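Local coordinates for protein superoxide dismutase [Fe] (PDB 1MA1) that converts superoxide radicals into hydrogen peroxide and dioxygen, using one iron ion in each subunit of a homotetramer, at residues Glu10-Pro15 with Leu80-Trp85; Pro23-Glu28 with Gly86-Ala91. All blocks are in the same frame, centred on the assembly; numbering follows the deposited sequence.

Contact 1: residues Glu10-Pro15 with Leu80-Trp85. With FE (Fe (III) ion), chain G.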
loop_
_atom_site.group_PDB
_atom_site.type_symbol
_atom_site.label_atom_id
_atom_site.label_comp_id
_atom_site.label_asym_id
_atom_site.label_seq_id
_atom_site.Cartn_x
_atom_site.Cartn_y
_atom_site.Cartn_z
ATOM N N GLU A 10 26.940 2.086 -2.995
ATOM C CA GLU A 10 27.564 3.393 -2.813
ATOM C C GLU A 10 26.815 4.507 -3.530
ATOM O O GLU A 10 26.191 4.283 -4.572
ATOM C CB GLU A 10 29.003 3.336 -3.303
ATOM C CG GLU A 10 29.886 2.469 -2.427
ATOM C CD GLU A 10 31.249 2.226 -3.033
ATOM O OE1 GLU A 10 32.121 1.648 -2.332
ATOM O OE2 GLU A 10 31.440 2.611 -4.211
ATOM N N LEU A 11 26.876 5.713 -2.975
ATOM C CA LEU A 11 26.305 6.873 -3.647
ATOM C C LEU A 11 27.030 7.100 -4.964
ATOM O O LEU A 11 28.231 7.360 -4.984
ATOM C CB LEU A 11 26.436 8.112 -2.772
ATOM C CG LEU A 11 25.703 9.349 -3.302
ATOM C CD1 LEU A 11 24.181 9.091 -3.275
ATOM C CD2 LEU A 11 26.053 10.581 -2.465
ATOM N N PRO A 12 26.315 6.992 -6.090
ATOM C CA PRO A 12 26.929 7.283 -7.388
ATOM C C PRO A 12 27.179 8.769 -7.535
ATOM O O PRO A 12 26.415 9.588 -7.024
ATOM C CB PRO A 12 25.902 6.761 -8.378
ATOM C CG PRO A 12 24.621 7.043 -7.677
ATOM C CD PRO A 12 24.896 6.632 -6.240
ATOM N N GLU A 13 28.255 9.123 -8.222
ATOM C CA GLU A 13 28.502 10.513 -8.569
ATOM C C GLU A 13 27.417 10.950 -9.540
ATOM O O GLU A 13 26.896 10.139 -10.301
ATOM C CB GLU A 13 29.873 10.636 -9.215
ATOM C CG GLU A 13 30.930 9.769 -8.547
ATOM C CD GLU A 13 32.095 10.580 -8.012
ATOM O OE1 GLU A 13 32.804 11.182 -8.849
ATOM O OE2 GLU A 13 32.304 10.623 -6.768
ATOM N N LEU A 14 27.067 12.228 -9.519
ATOM C CA LEU A 14 26.295 12.814 -10.609
ATOM C C LEU A 14 27.093 12.868 -11.911
ATOM O O LEU A 14 28.310 13.039 -11.901
ATOM C CB LEU A 14 25.841 14.223 -10.229
ATOM C CG LEU A 14 24.431 14.434 -9.689
ATOM C CD1 LEU A 14 24.019 13.322 -8.759
ATOM C CD2 LEU A 14 24.388 15.752 -8.980
ATOM N N PRO A 15 26.405 12.737 -13.052
ATOM C CA PRO A 15 26.976 12.877 -14.394
ATOM C C PRO A 15 27.446 14.302 -14.722
ATOM O O PRO A 15 27.891 14.580 -15.839
ATOM C CB PRO A 15 25.819 12.446 -15.309
ATOM C CG PRO A 15 24.941 11.599 -14.409
ATOM C CD PRO A 15 24.977 12.389 -13.135
ATOM N N LEU A 80 15.899 3.946 -8.386
ATOM C CA LEU A 80 15.189 5.034 -9.064
ATOM C C LEU A 80 15.970 6.354 -9.121
ATOM O O LEU A 80 15.944 7.041 -10.155
ATOM C CB LEU A 80 13.820 5.281 -8.402
ATOM C CG LEU A 80 12.784 4.183 -8.636
ATOM C CD1 LEU A 80 11.549 4.385 -7.811
ATOM C CD2 LEU A 80 12.437 4.170 -10.097
ATOM N N HIS A 81 16.659 6.712 -8.027
ATOM C CA HIS A 81 17.468 7.933 -8.048
ATOM C C HIS A 81 18.604 7.733 -9.047
ATOM O O HIS A 81 18.962 8.652 -9.779
ATOM C CB HIS A 81 18.011 8.308 -6.647
ATOM C CG HIS A 81 16.994 8.963 -5.750
ATOM N ND1 HIS A 81 16.076 8.239 -5.026
ATOM C CD2 HIS A 81 16.771 10.268 -5.426
ATOM C CE1 HIS A 81 15.339 9.060 -4.290
ATOM N NE2 HIS A 81 15.740 10.300 -4.511
ATOM N N LEU A 82 19.140 6.524 -9.119
ATOM C CA LEU A 82 20.203 6.247 -10.076
ATOM C C LEU A 82 19.795 6.545 -11.523
ATOM O O LEU A 82 20.525 7.223 -12.240
ATOM C CB LEU A 82 20.649 4.793 -9.990
ATOM C CG LEU A 82 21.812 4.378 -10.907
ATOM C CD1 LEU A 82 23.063 5.167 -10.513
ATOM C CD2 LEU A 82 22.089 2.872 -10.768
ATOM N N PHE A 83 18.645 6.033 -11.956
ATOM C CA PHE A 83 18.156 6.302 -13.306
ATOM C C PHE A 83 17.710 7.748 -13.483
ATOM O O PHE A 83 17.772 8.287 -14.585
ATOM C CB PHE A 83 16.985 5.368 -13.665
ATOM C CG PHE A 83 17.399 3.960 -14.000
ATOM C CD1 PHE A 83 17.863 3.093 -13.013
ATOM C CD2 PHE A 83 17.340 3.496 -15.308
ATOM C CE1 PHE A 83 18.258 1.797 -13.325
ATOM C CE2 PHE A 83 17.739 2.195 -15.626
ATOM C CZ PHE A 83 18.199 1.348 -14.632
ATOM N N PHE A 84 17.249 8.363 -12.394
ATOM C CA PHE A 84 16.748 9.735 -12.430
ATOM C C PHE A 84 17.874 10.681 -12.829
ATOM O O PHE A 84 17.745 11.428 -13.792
ATOM C CB PHE A 84 16.194 10.127 -11.057
ATOM C CG PHE A 84 15.602 11.512 -11.006
ATOM C CD1 PHE A 84 14.631 11.903 -11.919
ATOM C CD2 PHE A 84 15.994 12.415 -10.027
ATOM C CE1 PHE A 84 14.056 13.181 -11.852
ATOM C CE2 PHE A 84 15.426 13.687 -9.944
ATOM C CZ PHE A 84 14.452 14.072 -10.862
ATOM N N TRP A 85 18.981 10.643 -12.093
ATOM C CA TRP A 85 20.132 11.486 -12.403
ATOM C C TRP A 85 20.545 11.248 -13.849
ATOM O O TRP A 85 20.926 12.172 -14.575
ATOM C CB TRP A 85 21.304 11.152 -11.481
ATOM C CG TRP A 85 20.992 11.191 -10.026
ATOM C CD1 TRP A 85 21.408 10.303 -9.087
ATOM C CD2 TRP A 85 20.214 12.171 -9.336
ATOM N NE1 TRP A 85 20.936 10.661 -7.843
ATOM C CE2 TRP A 85 20.199 11.806 -7.968
ATOM C CE3 TRP A 85 19.530 13.323 -9.734
ATOM C CZ2 TRP A 85 19.529 12.547 -7.006
ATOM C CZ3 TRP A 85 18.861 14.067 -8.770
ATOM C CH2 TRP A 85 18.863 13.675 -7.424
HETATM FE FE FE G . 14.139 11.690 -4.260
HETATM O O HOH W 1 13.006 10.256 -3.687
#
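CA of Pro12 lies 7.3 Å from CA of Leu82, and CA of Leu14 6.6 Å from CA of Trp85, where the N-terminal loop 10-15 runs past the end of helix 64-86, the second helix of the alpha-hairpin domain of iron/manganese superoxide dismutases. No hydrogen bond joins the segments; the contact is made by side chains. At one end, CG of the Pro12 ring meets the branch methyl CD1 of Leu82 at 3.7 Å. Leu82 extends with CG anti to the backbone N (chi1 -177°), which carries that methyl out from the helix. Further along, Pro15 CD comes to 4.2 Å from CB of Trp85. The indole lies between loop and helix: Phe84 CD2 and the carbonyl O of His81, both from its own helix, lie over one face, near the rim. His81, one turn earlier, belongs to the metal site that His33, Asp167 and His171 complete; its NE2 binds the iron at 2.1 Å, and its ring edge is met in plane by Trp85 CZ2. On the opposite indole face, methyl CD1 of Leu14 makes a CH-pi contact, 3.9 Å from the centroid of the five-membered ring and 8° off its normal.

Contact 2: residues Pro23-Glu28 with Gly86-Ala91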
loop_
_atom_site.group_PDB
_atom_site.type_symbol
_atom_site.label_atom_id
_atom_site.label_comp_id
_atom_site.label_asym_id
_atom_site.label_seq_id
_atom_site.Cartn_x
_atom_site.Cartn_y
_atom_site.Cartn_z
ATOM N N PRO A 23 18.308 26.811 -14.680
ATOM C CA PRO A 23 17.556 27.330 -13.537
ATOM C C PRO A 23 16.419 26.398 -13.125
ATOM O O PRO A 23 15.602 26.739 -12.265
ATOM C CB PRO A 23 17.032 28.652 -14.064
ATOM C CG PRO A 23 16.671 28.284 -15.477
ATOM C CD PRO A 23 17.891 27.492 -15.920
ATOM N N HIS A 24 16.360 25.229 -13.754
ATOM C CA HIS A 24 15.185 24.365 -13.656
ATOM C C HIS A 24 15.189 23.584 -12.354
ATOM O O HIS A 24 14.191 23.539 -11.650
ATOM C CB HIS A 24 15.188 23.414 -14.826
ATOM C CG HIS A 24 15.403 24.094 -16.137
ATOM N ND1 HIS A 24 14.439 24.885 -16.721
ATOM C CD2 HIS A 24 16.453 24.082 -16.988
ATOM C CE1 HIS A 24 14.887 25.323 -17.881
ATOM N NE2 HIS A 24 16.108 24.848 -18.068
ATOM N N ILE A 25 16.326 22.970 -12.045
ATOM C CA ILE A 25 16.599 22.502 -10.693
ATOM C C ILE A 25 17.827 23.219 -10.160
ATOM O O ILE A 25 18.913 23.168 -10.758
ATOM C CB ILE A 25 16.835 20.948 -10.660
ATOM C CG1 ILE A 25 15.559 20.217 -11.090
ATOM C CG2 ILE A 25 17.229 20.495 -9.253
ATOM C CD1 ILE A 25 15.732 18.731 -11.294
ATOM N N SER A 26 17.657 23.888 -9.028
ATOM C CA SER A 26 18.726 24.706 -8.467
ATOM C C SER A 26 19.852 23.863 -7.889
ATOM O O SER A 26 19.679 22.687 -7.570
ATOM C CB SER A 26 18.182 25.604 -7.365
ATOM O OG SER A 26 18.115 24.898 -6.149
ATOM N N ARG A 27 21.008 24.488 -7.740
ATOM C CA ARG A 27 22.170 23.832 -7.177
ATOM C C ARG A 27 21.858 23.342 -5.771
ATOM O O ARG A 27 22.229 22.228 -5.382
ATOM C CB ARG A 27 23.323 24.812 -7.127
ATOM C CG ARG A 27 24.663 24.198 -6.753
ATOM C CD ARG A 27 25.450 25.138 -5.879
ATOM N NE ARG A 27 24.614 25.438 -4.729
ATOM C CZ ARG A 27 24.845 26.378 -3.822
ATOM N NH1 ARG A 27 25.936 27.132 -3.900
ATOM N NH2 ARG A 27 23.931 26.632 -2.883
ATOM N N GLU A 28 21.173 24.180 -5.000
ATOM C CA GLU A 28 20.808 23.799 -3.638
ATOM C C GLU A 28 19.883 22.585 -3.672
ATOM O O GLU A 28 20.115 21.592 -2.970
ATOM C CB GLU A 28 20.097 24.941 -2.922
ATOM C CG GLU A 28 20.115 24.799 -1.394
ATOM C CD GLU A 28 19.056 25.648 -0.698
ATOM O OE1 GLU A 28 18.875 26.835 -1.090
ATOM O OE2 GLU A 28 18.413 25.124 0.247
ATOM N N GLY A 86 20.450 9.999 -14.263
ATOM C CA GLY A 86 20.984 9.618 -15.550
ATOM C C GLY A 86 20.164 10.114 -16.729
ATOM O O GLY A 86 20.725 10.314 -17.819
ATOM N N ASN A 87 18.853 10.301 -16.546
ATOM C CA ASN A 87 18.046 10.813 -17.637
ATOM C C ASN A 87 17.699 12.285 -17.457
ATOM O O ASN A 87 16.657 12.761 -17.924
ATOM C CB ASN A 87 16.789 9.929 -17.885
ATOM C CG ASN A 87 15.815 9.843 -16.684
ATOM O OD1 ASN A 87 15.326 8.747 -16.368
ATOM N ND2 ASN A 87 15.496 10.981 -16.054
ATOM N N MET A 88 18.606 13.010 -16.795
ATOM C CA MET A 88 18.661 14.470 -16.905
ATOM C C MET A 88 20.038 14.954 -17.351
ATOM O O MET A 88 21.025 14.232 -17.250
ATOM C CB MET A 88 18.310 15.136 -15.567
ATOM C CG MET A 88 16.919 14.816 -15.037
ATOM S SD MET A 88 16.475 15.764 -13.539
ATOM C CE MET A 88 17.337 14.863 -12.294
ATOM N N GLY A 89 20.091 16.184 -17.846
ATOM C CA GLY A 89 21.352 16.854 -18.055
ATOM C C GLY A 89 21.155 18.339 -18.319
ATOM O O GLY A 89 20.029 18.836 -18.286
ATOM N N PRO A 90 22.242 19.081 -18.585
ATOM C CA PRO A 90 22.209 20.511 -18.908
ATOM C C PRO A 90 21.148 20.846 -19.963
ATOM O O PRO A 90 21.014 20.150 -20.973
ATOM C CB PRO A 90 23.622 20.770 -19.429
ATOM C CG PRO A 90 24.437 19.814 -18.685
ATOM C CD PRO A 90 23.611 18.556 -18.733
ATOM N N ALA A 91 20.409 21.925 -19.735
ATOM C CA ALA A 91 19.279 22.266 -20.598
ATOM C C ALA A 91 19.697 22.501 -22.053
ATOM O O ALA A 91 18.948 22.212 -22.989
ATOM C CB ALA A 91 18.573 23.492 -20.060
#
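Ile25 and Met88 meet through the ends of their side chains, methyl CD1 of the isoleucine lying 3.8 Å from SD of the methionine, where the approach to the first helix of the alpha-hairpin domain passes the loop that leaves the second. The two side chains cross at about a right angle. Ile25 reaches across with CG1 anti to its carbonyl carbon and the chain then extended (chi2 171°), whereas Met88 bends at chi3, -79°. The second touch lies nearer the surface: Ala91 CB sits at the edge of the His24 imidazole, close to the ring plane. The shared surface is small, 123 Å². In the next shell, Ile191 packs on His24, Ile25 and Met88 alike, while Phe188 of helix 181-188 also lies against Met88, joining this part of the hairpin to the C-terminal region. Hydrogen bonds further out place the backbones: His24 O is bonded to Tyr177 OH, Gly89 pairs with the backbone of Ile191, and the side chain of Ser26, the N-cap of helix 27-57, bonds to Gln29 N. Pro23 CD lies 3.8 Å above one face of the His24 ring, while Ala91 CB approaches NE2 of that ring to 3.4 Å.

How the contacts relate
Contacts 1 and 2 have centres 13 Å apart and show how the N-terminal lead-in to an alpha-hairpin packs on the end of its second helix and the loop after it. Along the chain their segments alternate: 10-15, 23-28, 80-85, 86-91. The first two precede or enter helix 27-57; 80-85 lies near the end of helix 64-86 and leads straight into 86-91. Beyond this adjoining sequence the contacts do not touch. Contact 1 includes an iron ligand, whereas in contact 2 the side chain of Met88 lies about 9 Å from the metal. Together they set the lead-in to the first helix beside the iron-bearing part of the subunit.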